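Nitrite oxidoreductase subunit A (Kuenenia stuttgartiensis, PDB 7B04) belongs to the molybdopterin oxidoreductase family, related to nitrate reductase subunit NarG, and carries two MD1 groups, a molybdenum atom and an iron/sulfur cluster. Local coordinates at residues V529-H534 against V1097-L1102; Y912-K917 against C1015-H1020; H955-H960 against L1001-K1006. One frame throughout, in Å; residues are numbered along the deposited sequence.

Contact 1: V529-H534 against V1097-L1102; sequences VNHYFH and VPKETL. With MD1 (phosphoric acid 4-(2-amino-4-oxo-3,4,5,6,-tetrahydro-pteridin-6-yl)-2-hydroxy-3,4-dimercapto-but-3-en-yl ester guanylate ester), chain C.
The ring of His531 carries the pyrrolidine of Pro1098 on one face: CD stands 3.6 Å from the ring centroid, a CH-pi contact displaced toward the rim near CG. A second CH-pi contact follows one residue later on each side, where CB of Lys1099 lies over a face of Tyr532, 3.7 Å from the ring centroid. At the edge of the tyrosine ring, in its plane, sit the carbonyl oxygen of Val529 and the guanine N7 of MD1 (chain C). The phenol OH donates to that N7 across 2.9 Å, so ring face and ring edge serve different partners.

Between the two CH-pi pairs the backbones are tied by a single hydrogen bond, Lys1099 N to His531 O at 3.1 Å. The N-H points somewhat off line, at 137°. From this tether the lysine runs straight, with every torsion beyond CG near 180°, and this full extension carries NZ past the tyrosine to phosphate oxygen O1A of MD1 at 2.7 Å. The ammonium also makes a weak bond to Glu527 O, while His531 NE2 is taken by His273 O. Farther along, the bent chain of Glu1100 sets CG 3.6 Å from Phe533 CB, and its OE2 accepts from the backbone N of Glu852 and of Ala853. Val1097 closes the other end, its CG1 against the backbone at Tyr532 O.

All the touching residues are buried. Pro1098 and His531 also touch the second MD1, so a helix end with its following turn, and a loop more than 560 residues away in sequence, help enclose both MD1 groups. Such joint enclosure is characteristic of the bis-pterin molybdenum site of the molybdopterin oxidoreductase family, here where the guanine and diphosphate of MD1 (chain C) come close to the pterin of MD1 (chain D).

Contact 2: Y912-K917 against C1015-H1020; sequences YCVTPK and CTMMKH. With MD1 (phosphoric acid 4-(2-amino-4-oxo-3,4,5,6,-tetrahydro-pteridin-6-yl)-2-hydroxy-3,4-dimercapto-but-3-en-yl ester guanylate ester), chain D.
Val914 and Met1017 sit side by side on one face of a pair of parallel strands, 912-914 and 1015-1018, their side chains crossing at about a right angle. The strands belong to the six-stranded C-terminal sheet, consistent with the double-psi barrel of this family. The projecting side chain here is Met1017: its CG fits the notch between Val914 CG2, 3.6 Å away, and Pro916 CD, 3.5 Å away. The bend at its second torsion (chi2 -84°) brings SD to the proline ring as well. On the other side of the sheet Met1018 reaches backward, and its terminal CE rests on Cys913 SG at 3.6 Å.

The strands are bonded in the usual parallel alternation, with one addition. Tyr912 O is gripped twice by Thr1016, in the carbonyl plane by OG1 and from above that plane by N. Beyond the strands Pro916 O takes His1020 N. Lys1019 folds over the proline so that NZ bonds Lys917 O, and it also forms a salt bridge with Glu311.

His1020 then turns its ring under the pterin of MD1 (chain D). C16 lies 3.3 Å above the ring plane, over its centre, while NE2 donates in the plane of the ring to O11 at 2.6 Å.

Contact 3: H955-H960 against L1001-K1006; sequences HQIHIH and LMLRAK
His955 opens the run beside Leu1003, the two side chains pointing the same way, with Leu1003 CD1 at the edge of the imidazole, 4.2 Å from CD2. The ring's NE2 meanwhile makes a weak hydrogen bond to Lys1019 O.

Gln956 comes next, directly across from Arg1004. Its CG sits between the backbone N and the carbonyl carbon (chi1 65°), and from there the extended chain crosses the aliphatic part of Lys1006, OE1 coming within 3.6 Å of CD. That oxygen is satisfied by Asn938 N.

Ile957 makes the first hydrogen bonds of the parallel pairing. Its N donates to Arg1004 O at 2.9 Å, and its O accepts from Lys1006 N at 2.8 Å, so one residue binds both neighbours of the opposing Ala1005. The strands belong to the six-stranded C-terminal sheet, probably the barrel domain common to this family, in which strand 956-959 lies between 1015-1018 and 1001-1007. On the side of the sheet that bears Ile957 and Ala1005, Ile957 CG2 meets Leu1003 CD2 at 3.6 Å, the two chains crossing nearly at a right angle.

The next residue, His958, returns to the face of Gln956 and Arg1004. Lys1006, extended throughout, runs alongside and lays CD over the imidazole, 3.8 Å from the ring centroid, in a CH-pi contact. The polar ends go elsewhere: His958 ND1 bonds Asn1008 ND2, and the lysine NZ donates to the carbonyl oxygen of Glu146 of Nitrite oxidoreductase subunit B, so the end of this lysine reaches the partner chain.

Ile959 makes the last bond between the two segments. Its N donates to Lys1006 O at 3.0 Å, while CG2 approaches Ala1005 CB at 4.1 Å.

Overall arrangement
The three contacts nest along the chain: contact 3 lies inside the loop closed by contact 2, which lies inside that closed by contact 1. Contacts 2 and 3 share one sheet, their centres 10 Å apart, because strands 1015-1018 and 956-959 are neighbours in it; Met1017 O and His958 N probably bond across that junction. Contact 1, its centre 11 Å from that of contact 2, touches it where Tyr532 packs on Val914 and Leu1102 on Tyr912, but stays clear of contact 3, about 20 Å away between centres. Sheet pairing thus gives way, from contact 3 through contact 2 to contact 1, to loops that hold the two MD1 groups.

Contact 1: V529-H534 against V1097-L1102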
loop_
_atom_site.group_PDB
_atom_site.type_symbol
_atom_site.label_atom_id
_atom_site.label_comp_id
_atom_site.label_asym_id
_atom_site.label_seq_id
_atom_site.Cartn_x
_atom_site.Cartn_y
_atom_site.Cartn_z
ATOM N N VAL B 529 -19.836 0.394 -1.267
ATOM C CA VAL B 529 -21.286 0.531 -1.278
ATOM C C VAL B 529 -21.794 0.899 0.112
ATOM O O VAL B 529 -22.866 1.498 0.249
ATOM C CB VAL B 529 -21.954 -0.757 -1.788
ATOM C CG1 VAL B 529 -21.541 -1.026 -3.225
ATOM C CG2 VAL B 529 -21.586 -1.935 -0.898
ATOM N N ASN B 530 -21.035 0.546 1.153
ATOM C CA ASN B 530 -21.435 0.894 2.512
ATOM C C ASN B 530 -21.238 2.368 2.835
ATOM O O ASN B 530 -21.768 2.836 3.849
ATOM C CB ASN B 530 -20.671 0.048 3.532
ATOM C CG ASN B 530 -21.290 -1.319 3.734
ATOM O OD1 ASN B 530 -22.488 -1.508 3.531
ATOM N ND2 ASN B 530 -20.473 -2.281 4.148
ATOM N N HIS B 531 -20.502 3.110 2.008
ATOM C CA HIS B 531 -20.304 4.538 2.215
ATOM C C HIS B 531 -21.269 5.381 1.386
ATOM O O HIS B 531 -20.976 6.541 1.080
ATOM C CB HIS B 531 -18.854 4.918 1.913
ATOM C CG HIS B 531 -17.894 4.539 2.998
ATOM N ND1 HIS B 531 -16.528 4.662 2.861
ATOM C CD2 HIS B 531 -18.104 4.049 4.243
ATOM C CE1 HIS B 531 -15.938 4.261 3.973
ATOM N NE2 HIS B 531 -16.872 3.883 4.827
ATOM N N TYR B 532 -22.425 4.819 1.035
ATOM C CA TYR B 532 -23.533 5.566 0.459
ATOM C C TYR B 532 -24.736 5.487 1.393
ATOM O O TYR B 532 -24.860 4.562 2.200
ATOM C CB TYR B 532 -23.903 5.044 -0.934
ATOM C CG TYR B 532 -22.856 5.323 -1.988
ATOM C CD1 TYR B 532 -22.740 6.582 -2.564
ATOM C CD2 TYR B 532 -21.985 4.328 -2.406
ATOM C CE1 TYR B 532 -21.783 6.840 -3.528
ATOM C CE2 TYR B 532 -21.028 4.578 -3.368
ATOM C CZ TYR B 532 -20.929 5.833 -3.925
ATOM O OH TYR B 532 -19.973 6.074 -4.884
ATOM N N PHE B 533 -25.626 6.477 1.259
ATOM C CA PHE B 533 -26.711 6.668 2.219
ATOM C C PHE B 533 -27.561 5.415 2.363
ATOM O O PHE B 533 -27.862 4.978 3.480
ATOM C CB PHE B 533 -27.572 7.856 1.801
ATOM C CG PHE B 533 -28.617 8.234 2.807
ATOM C CD1 PHE B 533 -28.296 9.040 3.886
ATOM C CD2 PHE B 533 -29.921 7.785 2.673
ATOM C CE1 PHE B 533 -29.259 9.394 4.812
ATOM C CE2 PHE B 533 -30.886 8.135 3.597
ATOM C CZ PHE B 533 -30.556 8.940 4.667
ATOM N N HIS B 534 -27.943 4.810 1.245
ATOM C CA HIS B 534 -28.870 3.682 1.268
ATOM C C HIS B 534 -28.130 2.359 1.312
ATOM O O HIS B 534 -28.570 1.350 0.750
ATOM C CB HIS B 534 -29.806 3.760 0.064
ATOM C CG HIS B 534 -30.732 4.933 0.111
ATOM N ND1 HIS B 534 -31.794 5.008 0.988
ATOM C CD2 HIS B 534 -30.742 6.089 -0.593
ATOM C CE1 HIS B 534 -32.422 6.156 0.815
ATOM N NE2 HIS B 534 -31.805 6.831 -0.139
ATOM N N VAL B 1097 -21.170 7.996 5.830
ATOM C CA VAL B 1097 -21.048 7.813 4.386
ATOM C C VAL B 1097 -20.269 8.964 3.763
ATOM O O VAL B 1097 -20.820 10.060 3.577
ATOM C CB VAL B 1097 -22.442 7.689 3.756
ATOM C CG1 VAL B 1097 -22.982 6.328 4.047
ATOM C CG2 VAL B 1097 -23.395 8.786 4.299
ATOM N N PRO B 1098 -18.995 8.769 3.409
ATOM C CA PRO B 1098 -18.260 9.858 2.748
ATOM C C PRO B 1098 -18.528 9.962 1.260
ATOM O O PRO B 1098 -18.244 11.016 0.672
ATOM C CB PRO B 1098 -16.788 9.511 3.021
ATOM C CG PRO B 1098 -16.819 8.498 4.120
ATOM C CD PRO B 1098 -18.078 7.729 3.905
ATOM N N LYS B 1099 -19.076 8.920 0.638
ATOM C CA LYS B 1099 -19.270 8.897 -0.806
ATOM C C LYS B 1099 -20.584 9.521 -1.265
ATOM O O LYS B 1099 -20.768 9.710 -2.474
ATOM C CB LYS B 1099 -19.158 7.461 -1.320
ATOM C CG LYS B 1099 -17.766 6.901 -1.098
ATOM C CD LYS B 1099 -17.588 5.508 -1.656
ATOM C CE LYS B 1099 -16.174 5.023 -1.378
ATOM N NZ LYS B 1099 -15.900 3.689 -1.966
ATOM N N GLU B 1100 -21.501 9.843 -0.351
ATOM C CA GLU B 1100 -22.716 10.554 -0.743
ATOM C C GLU B 1100 -22.327 12.011 -0.953
ATOM O O GLU B 1100 -22.520 12.882 -0.099
ATOM C CB GLU B 1100 -23.817 10.398 0.294
ATOM C CG GLU B 1100 -24.739 9.243 -0.010
ATOM C CD GLU B 1100 -25.793 9.588 -1.044
ATOM O OE1 GLU B 1100 -26.351 8.646 -1.640
ATOM O OE2 GLU B 1100 -26.063 10.789 -1.257
ATOM N N THR B 1101 -21.763 12.265 -2.127
ATOM C CA THR B 1101 -21.296 13.590 -2.486
ATOM C C THR B 1101 -21.112 13.640 -3.992
ATOM O O THR B 1101 -20.903 12.614 -4.644
ATOM C CB THR B 1101 -19.978 13.939 -1.774
ATOM O OG1 THR B 1101 -19.802 15.361 -1.745
ATOM C CG2 THR B 1101 -18.788 13.295 -2.481
ATOM N N LEU B 1102 -21.237 14.841 -4.534
ATOM C CA LEU B 1102 -20.856 15.133 -5.904
ATOM C C LEU B 1102 -20.003 16.386 -5.902
ATOM O O LEU B 1102 -20.119 17.234 -5.017
ATOM C CB LEU B 1102 -22.043 15.305 -6.837
ATOM C CG LEU B 1102 -22.891 14.049 -6.986
ATOM C CD1 LEU B 1102 -24.317 14.444 -7.236
ATOM C CD2 LEU B 1102 -22.367 13.173 -8.104
HETATM P PB MD1 C . -13.152 -1.130 0.714
HETATM O O3B MD1 C . -13.712 0.379 0.367
HETATM O O1B MD1 C . -12.578 -1.755 -0.535
HETATM O O2B MD1 C . -14.290 -1.980 1.225
HETATM O O3A MD1 C . -11.979 -1.005 1.870
HETATM C C10 MD1 C . -12.305 -0.617 3.176
HETATM C C11 MD1 C . -11.362 -1.354 4.170
HETATM O O11 MD1 C . -9.956 -1.480 3.407
HETATM C C12 MD1 C . -11.380 -0.730 5.357
HETATM S S12 MD1 C . -12.948 -0.032 5.951
HETATM C C13 MD1 C . -10.197 -0.568 6.348
HETATM S S13 MD1 C . -10.565 0.321 7.887
HETATM C C14 MD1 C . -8.841 -0.996 6.140
HETATM N N15 MD1 C . -8.318 -0.073 4.937
HETATM C C16 MD1 C . -7.134 -0.551 4.351
HETATM C C15 MD1 C . -6.039 0.356 3.915
HETATM O O14 MD1 C . -6.139 1.527 4.062
HETATM N N17 MD1 C . -4.818 -0.227 3.294
HETATM C C17 MD1 C . -4.693 -1.756 3.103
HETATM N N16 MD1 C . -3.498 -2.314 2.499
HETATM N N18 MD1 C . -5.806 -2.679 3.544
HETATM C C20 MD1 C . -6.994 -2.132 4.148
HETATM N N8 MD1 C . -8.061 -2.946 4.573
HETATM C C7 MD1 C . -8.614 -2.479 6.006
HETATM P PA MD1 C . -13.480 1.159 -1.067
HETATM O O1A MD1 C . -13.736 2.629 -0.850
HETATM O O2A MD1 C . -12.053 0.942 -1.507
HETATM O "O5'" MD1 C . -14.501 0.607 -2.238
HETATM C "C5'" MD1 C . -14.152 -0.532 -2.965
HETATM C "C4'" MD1 C . -14.622 -0.418 -4.457
HETATM O "O4'" MD1 C . -16.144 -0.090 -4.570
HETATM C "C1'" MD1 C . -16.181 1.004 -5.672
HETATM N N9 MD1 C . -17.418 1.825 -5.599
HETATM C C4 MD1 C . -18.591 1.279 -5.903
HETATM N N3 MD1 C . -18.968 -0.099 -6.332
HETATM C C2 MD1 C . -20.368 -0.424 -6.600
HETATM N N2 MD1 C . -20.734 -1.765 -7.017
HETATM N N1 MD1 C . -21.385 0.589 -6.450
HETATM C C6 MD1 C . -21.014 1.908 -6.039
HETATM O O6 MD1 C . -21.843 2.743 -5.913
HETATM C C5 MD1 C . -19.543 2.241 -5.761
HETATM N N7 MD1 C . -18.940 3.362 -5.373
HETATM C C8 MD1 C . -17.619 3.116 -5.271
HETATM C "C2'" MD1 C . -15.150 1.691 -5.387
HETATM O "O2'" MD1 C . -14.745 2.511 -6.520
HETATM C "C3'" MD1 C . -14.007 0.534 -5.053
HETATM O "O3'" MD1 C . -13.433 0.031 -6.293
#

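Contact 2: Y912-K917 against C1015-H1020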
loop_
_atom_site.group_PDB
_atom_site.type_symbol
_atom_site.label_atom_id
_atom_site.label_comp_id
_atom_site.label_asym_id
_atom_site.label_seq_id
_atom_site.Cartn_x
_atom_site.Cartn_y
_atom_site.Cartn_z
ATOM N N TYR B 912 -19.246 12.260 -9.581
ATOM C CA TYR B 912 -19.115 11.543 -8.330
ATOM C C TYR B 912 -17.678 11.687 -7.844
ATOM O O TYR B 912 -16.762 11.995 -8.613
ATOM C CB TYR B 912 -19.473 10.064 -8.500
ATOM C CG TYR B 912 -20.894 9.795 -8.953
ATOM C CD1 TYR B 912 -21.942 9.761 -8.043
ATOM C CD2 TYR B 912 -21.182 9.551 -10.288
ATOM C CE1 TYR B 912 -23.238 9.511 -8.457
ATOM C CE2 TYR B 912 -22.471 9.301 -10.710
ATOM C CZ TYR B 912 -23.496 9.279 -9.792
ATOM O OH TYR B 912 -24.781 9.027 -10.212
ATOM N N CYS B 913 -17.475 11.434 -6.560
ATOM C CA CYS B 913 -16.124 11.571 -6.020
ATOM C C CYS B 913 -15.968 10.490 -4.956
ATOM O O CYS B 913 -16.223 10.714 -3.771
ATOM C CB CYS B 913 -15.861 12.958 -5.457
ATOM S SG CYS B 913 -14.128 13.261 -5.060
ATOM N N VAL B 914 -15.516 9.336 -5.392
ATOM C CA VAL B 914 -15.287 8.222 -4.489
ATOM C C VAL B 914 -13.969 8.458 -3.770
ATOM O O VAL B 914 -13.025 9.027 -4.331
ATOM C CB VAL B 914 -15.271 6.890 -5.260
ATOM C CG1 VAL B 914 -16.650 6.556 -5.789
ATOM C CG2 VAL B 914 -14.277 6.973 -6.402
ATOM N N THR B 915 -13.907 8.065 -2.500
ATOM C CA THR B 915 -12.662 8.131 -1.743
ATOM C C THR B 915 -12.395 6.735 -1.197
ATOM O O THR B 915 -12.610 6.465 -0.005
ATOM C CB THR B 915 -12.710 9.185 -0.635
ATOM O OG1 THR B 915 -13.744 8.871 0.306
ATOM C CG2 THR B 915 -12.954 10.566 -1.226
ATOM N N PRO B 916 -11.893 5.832 -2.029
ATOM C CA PRO B 916 -11.607 4.472 -1.578
ATOM C C PRO B 916 -10.312 4.472 -0.779
ATOM O O PRO B 916 -9.660 5.499 -0.602
ATOM C CB PRO B 916 -11.464 3.686 -2.890
ATOM C CG PRO B 916 -12.058 4.568 -3.953
ATOM C CD PRO B 916 -11.744 5.952 -3.485
ATOM N N LYS B 917 -9.953 3.303 -0.283
ATOM C CA LYS B 917 -8.697 3.152 0.429
ATOM C C LYS B 917 -7.640 2.541 -0.479
ATOM O O LYS B 917 -7.941 1.842 -1.448
ATOM C CB LYS B 917 -8.909 2.348 1.707
ATOM C CG LYS B 917 -9.818 3.136 2.628
ATOM C CD LYS B 917 -9.910 2.597 4.023
ATOM C CE LYS B 917 -10.929 3.408 4.792
ATOM N NZ LYS B 917 -12.319 3.065 4.376
ATOM N N CYS B 1015 -17.224 10.091 -12.838
ATOM C CA CYS B 1015 -16.721 9.533 -11.591
ATOM C C CYS B 1015 -15.253 9.878 -11.427
ATOM O O CYS B 1015 -14.443 9.626 -12.324
ATOM C CB CYS B 1015 -16.911 8.013 -11.539
ATOM S SG CYS B 1015 -16.376 7.254 -9.985
ATOM N N THR B 1016 -14.925 10.447 -10.273
ATOM C CA THR B 1016 -13.574 10.841 -9.920
ATOM C C THR B 1016 -13.180 10.127 -8.636
ATOM O O THR B 1016 -14.033 9.753 -7.827
ATOM C CB THR B 1016 -13.464 12.359 -9.736
ATOM O OG1 THR B 1016 -14.273 12.762 -8.624
ATOM C CG2 THR B 1016 -13.944 13.081 -10.987
ATOM N N MET B 1017 -11.875 9.959 -8.438
ATOM C CA MET B 1017 -11.387 9.140 -7.339
ATOM C C MET B 1017 -10.220 9.824 -6.649
ATOM O O MET B 1017 -9.291 10.300 -7.307
ATOM C CB MET B 1017 -10.951 7.754 -7.835
ATOM C CG MET B 1017 -10.715 6.742 -6.725
ATOM S SD MET B 1017 -9.076 6.820 -5.969
ATOM C CE MET B 1017 -8.107 5.901 -7.159
ATOM N N MET B 1018 -10.271 9.851 -5.321
ATOM C CA MET B 1018 -9.146 10.236 -4.485
ATOM C C MET B 1018 -8.983 9.172 -3.415
ATOM O O MET B 1018 -9.964 8.780 -2.782
ATOM C CB MET B 1018 -9.367 11.607 -3.831
ATOM C CG MET B 1018 -9.549 12.759 -4.803
ATOM S SD MET B 1018 -9.633 14.355 -3.966
ATOM C CE MET B 1018 -11.244 14.255 -3.192
ATOM N N LYS B 1019 -7.757 8.706 -3.207
ATOM C CA LYS B 1019 -7.546 7.715 -2.166
ATOM C C LYS B 1019 -7.722 8.391 -0.810
ATOM O O LYS B 1019 -7.479 9.590 -0.651
ATOM C CB LYS B 1019 -6.174 7.059 -2.306
ATOM C CG LYS B 1019 -6.097 6.088 -3.482
ATOM C CD LYS B 1019 -7.097 4.949 -3.315
ATOM C CE LYS B 1019 -6.957 3.910 -4.415
ATOM N NZ LYS B 1019 -8.000 2.848 -4.340
ATOM N N HIS B 1020 -8.153 7.614 0.172
ATOM C CA HIS B 1020 -8.556 8.170 1.456
ATOM C C HIS B 1020 -7.342 8.383 2.348
ATOM O O HIS B 1020 -6.387 7.605 2.298
ATOM C CB HIS B 1020 -9.553 7.239 2.154
ATOM C CG HIS B 1020 -9.832 7.625 3.573
ATOM N ND1 HIS B 1020 -10.282 8.881 3.918
ATOM C CD2 HIS B 1020 -9.732 6.932 4.732
ATOM C CE1 HIS B 1020 -10.434 8.950 5.228
ATOM N NE2 HIS B 1020 -10.113 7.779 5.746
HETATM P PB MD1 D . -8.279 5.823 11.864
HETATM O O3B MD1 D . -6.967 5.576 10.903
HETATM O O1B MD1 D . -8.258 7.260 12.324
HETATM O O2B MD1 D . -8.187 4.915 13.067
HETATM O O3A MD1 D . -9.706 5.518 11.087
HETATM C C10 MD1 D . -9.770 4.711 9.947
HETATM C C11 MD1 D . -10.825 5.297 8.964
HETATM O O11 MD1 D . -10.074 6.197 7.865
HETATM C C12 MD1 D . -11.567 4.331 8.420
HETATM S S12 MD1 D . -11.141 2.600 8.766
HETATM C C13 MD1 D . -12.806 4.536 7.499
HETATM S S13 MD1 D . -13.565 2.982 6.939
HETATM C C14 MD1 D . -13.418 5.767 7.021
HETATM N N15 MD1 D . -13.061 5.828 5.460
HETATM C C16 MD1 D . -13.235 7.078 4.830
HETATM C C15 MD1 D . -13.190 7.145 3.345
HETATM O O14 MD1 D . -13.023 6.154 2.719
HETATM N N17 MD1 D . -13.357 8.450 2.652
HETATM C C17 MD1 D . -13.569 9.740 3.472
HETATM N N16 MD1 D . -13.737 11.012 2.793
HETATM N N18 MD1 D . -13.620 9.686 4.978
HETATM C C20 MD1 D . -13.464 8.435 5.671
HETATM N N8 MD1 D . -13.511 8.442 7.074
HETATM C C7 MD1 D . -13.236 7.043 7.798
HETATM P PA MD1 D . -5.414 5.633 11.459
HETATM O O1A MD1 D . -4.520 4.763 10.609
HETATM O O2A MD1 D . -4.956 7.059 11.375
HETATM O "O5'" MD1 D . -5.259 5.207 13.041
HETATM C "C5'" MD1 D . -3.949 5.012 13.498
HETATM C "C4'" MD1 D . -3.422 6.291 14.236
HETATM O "O4'" MD1 D . -2.831 5.887 15.617
HETATM C "C1'" MD1 D . -1.284 5.913 15.425
HETATM N N9 MD1 D . -0.658 4.665 15.945
HETATM C C4 MD1 D . -0.687 4.432 17.246
HETATM N N3 MD1 D . -1.263 5.216 18.369
HETATM C C2 MD1 D . -1.150 4.710 19.730
HETATM N N2 MD1 D . -1.713 5.477 20.817
HETATM N N1 MD1 D . -0.489 3.459 20.002
HETATM C C6 MD1 D . 0.062 2.711 18.916
HETATM O O6 MD1 D . 0.607 1.683 19.133
HETATM C C5 MD1 D . -0.059 3.248 17.483
HETATM N N7 MD1 D . 0.352 2.771 16.313
HETATM C C8 MD1 D . -0.015 3.644 15.348
HETATM C "C2'" MD1 D . -1.089 6.040 14.174
HETATM O "O2'" MD1 D . 0.098 6.851 13.929
HETATM C "C3'" MD1 D . -2.441 6.807 13.599
HETATM O "O3'" MD1 D . -2.336 8.234 13.879
#

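Contact 3: H955-H960 against L1001-K1006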
loop_
_atom_site.group_PDB
_atom_site.type_symbol
_atom_site.label_atom_id
_atom_site.label_comp_id
_atom_site.label_asym_id
_atom_site.label_seq_id
_atom_site.Cartn_x
_atom_site.Cartn_y
_atom_site.Cartn_z
ATOM N N HIS B 955 -0.782 14.190 -3.211
ATOM C CA HIS B 955 -2.003 13.435 -3.441
ATOM C C HIS B 955 -2.629 13.834 -4.772
ATOM O O HIS B 955 -2.482 14.970 -5.230
ATOM C CB HIS B 955 -2.980 13.679 -2.292
ATOM C CG HIS B 955 -3.969 12.577 -2.090
ATOM N ND1 HIS B 955 -3.643 11.387 -1.479
ATOM C CD2 HIS B 955 -5.284 12.496 -2.398
ATOM C CE1 HIS B 955 -4.713 10.613 -1.430
ATOM N NE2 HIS B 955 -5.722 11.264 -1.981
ATOM N N GLN B 956 -3.326 12.883 -5.395
ATOM C CA GLN B 956 -3.808 13.025 -6.762
ATOM C C GLN B 956 -5.274 12.619 -6.858
ATOM O O GLN B 956 -5.782 11.846 -6.041
ATOM C CB GLN B 956 -2.972 12.180 -7.736
ATOM C CG GLN B 956 -3.080 10.677 -7.506
ATOM C CD GLN B 956 -2.156 9.876 -8.405
ATOM O OE1 GLN B 956 -1.439 10.434 -9.233
ATOM N NE2 GLN B 956 -2.171 8.557 -8.243
ATOM N N ILE B 957 -5.955 13.160 -7.870
ATOM C CA ILE B 957 -7.341 12.820 -8.170
ATOM C C ILE B 957 -7.409 12.167 -9.544
ATOM O O ILE B 957 -6.771 12.627 -10.497
ATOM C CB ILE B 957 -8.274 14.051 -8.107
ATOM C CG1 ILE B 957 -9.717 13.634 -8.401
ATOM C CG2 ILE B 957 -7.835 15.128 -9.089
ATOM C CD1 ILE B 957 -10.731 14.736 -8.191
ATOM N N HIS B 958 -8.164 11.074 -9.637
ATOM C CA HIS B 958 -8.354 10.373 -10.898
ATOM C C HIS B 958 -9.551 10.960 -11.635
ATOM O O HIS B 958 -10.610 11.174 -11.038
ATOM C CB HIS B 958 -8.580 8.881 -10.651
ATOM C CG HIS B 958 -7.351 8.136 -10.233
ATOM N ND1 HIS B 958 -6.734 7.205 -11.039
ATOM C CD2 HIS B 958 -6.618 8.194 -9.095
ATOM C CE1 HIS B 958 -5.681 6.712 -10.412
ATOM N NE2 HIS B 958 -5.588 7.295 -9.231
ATOM N N ILE B 959 -9.380 11.220 -12.929
ATOM C CA ILE B 959 -10.437 11.778 -13.765
ATOM C C ILE B 959 -10.333 11.143 -15.147
ATOM O O ILE B 959 -9.230 10.881 -15.640
ATOM C CB ILE B 959 -10.372 13.321 -13.826
ATOM C CG1 ILE B 959 -11.546 13.878 -14.638
ATOM C CG2 ILE B 959 -9.034 13.791 -14.376
ATOM C CD1 ILE B 959 -11.798 15.353 -14.418
ATOM N N HIS B 960 -11.481 10.892 -15.765
ATOM C CA HIS B 960 -11.496 10.370 -17.123
ATOM C C HIS B 960 -10.891 11.388 -18.090
ATOM O O HIS B 960 -11.141 12.592 -17.959
ATOM C CB HIS B 960 -12.927 10.028 -17.542
ATOM C CG HIS B 960 -13.019 9.316 -18.855
ATOM N ND1 HIS B 960 -13.093 9.981 -20.059
ATOM C CD2 HIS B 960 -13.045 7.995 -19.153
ATOM C CE1 HIS B 960 -13.164 9.103 -21.043
ATOM N NE2 HIS B 960 -13.136 7.890 -20.520
ATOM N N LEU B 1001 -9.644 22.590 -1.573
ATOM C CA LEU B 1001 -8.711 21.549 -2.006
ATOM C C LEU B 1001 -8.252 21.811 -3.441
ATOM O O LEU B 1001 -9.069 22.036 -4.344
ATOM C CB LEU B 1001 -9.297 20.134 -1.836
ATOM C CG LEU B 1001 -8.578 18.955 -2.522
ATOM C CD1 LEU B 1001 -7.167 18.825 -1.947
ATOM C CD2 LEU B 1001 -9.321 17.591 -2.332
ATOM N N MET B 1002 -6.940 21.725 -3.642
ATOM C CA MET B 1002 -6.260 21.904 -4.921
ATOM C C MET B 1002 -5.221 20.800 -5.023
ATOM O O MET B 1002 -4.201 20.838 -4.325
ATOM C CB MET B 1002 -5.579 23.264 -5.028
ATOM C CG MET B 1002 -5.072 23.541 -6.426
ATOM S SD MET B 1002 -4.439 25.209 -6.681
ATOM C CE MET B 1002 -2.964 25.112 -5.684
ATOM N N LEU B 1003 -5.536 19.771 -5.800
ATOM C CA LEU B 1003 -4.627 18.664 -6.045
ATOM C C LEU B 1003 -4.445 18.461 -7.545
ATOM O O LEU B 1003 -5.163 19.033 -8.373
ATOM C CB LEU B 1003 -5.136 17.403 -5.349
ATOM C CG LEU B 1003 -6.214 16.573 -6.040
ATOM C CD1 LEU B 1003 -6.464 15.342 -5.192
ATOM C CD2 LEU B 1003 -7.504 17.355 -6.263
ATOM N N ARG B 1004 -3.476 17.613 -7.879
ATOM C CA ARG B 1004 -3.183 17.268 -9.262
ATOM C C ARG B 1004 -4.192 16.274 -9.816
ATOM O O ARG B 1004 -4.713 15.417 -9.098
ATOM C CB ARG B 1004 -1.782 16.670 -9.382
ATOM C CG ARG B 1004 -0.654 17.682 -9.395
ATOM C CD ARG B 1004 0.648 16.984 -9.731
ATOM N NE ARG B 1004 1.825 17.849 -9.676
ATOM C CZ ARG B 1004 2.309 18.533 -10.708
ATOM N NH1 ARG B 1004 1.708 18.478 -11.888
ATOM N NH2 ARG B 1004 3.396 19.280 -10.556
ATOM N N ALA B 1005 -4.435 16.380 -11.119
ATOM C CA ALA B 1005 -5.335 15.497 -11.841
ATOM C C ALA B 1005 -4.534 14.428 -12.574
ATOM O O ALA B 1005 -3.425 14.676 -13.050
ATOM C CB ALA B 1005 -6.188 16.283 -12.840
ATOM N N LYS B 1006 -5.109 13.230 -12.656
ATOM C CA LYS B 1006 -4.460 12.093 -13.297
ATOM C C LYS B 1006 -5.432 11.461 -14.278
ATOM O O LYS B 1006 -6.543 11.080 -13.895
ATOM C CB LYS B 1006 -4.005 11.062 -12.261
ATOM C CG LYS B 1006 -3.506 9.762 -12.870
ATOM C CD LYS B 1006 -3.225 8.704 -11.815
ATOM C CE LYS B 1006 -2.895 7.366 -12.462
ATOM N NZ LYS B 1006 -2.665 6.286 -11.462
#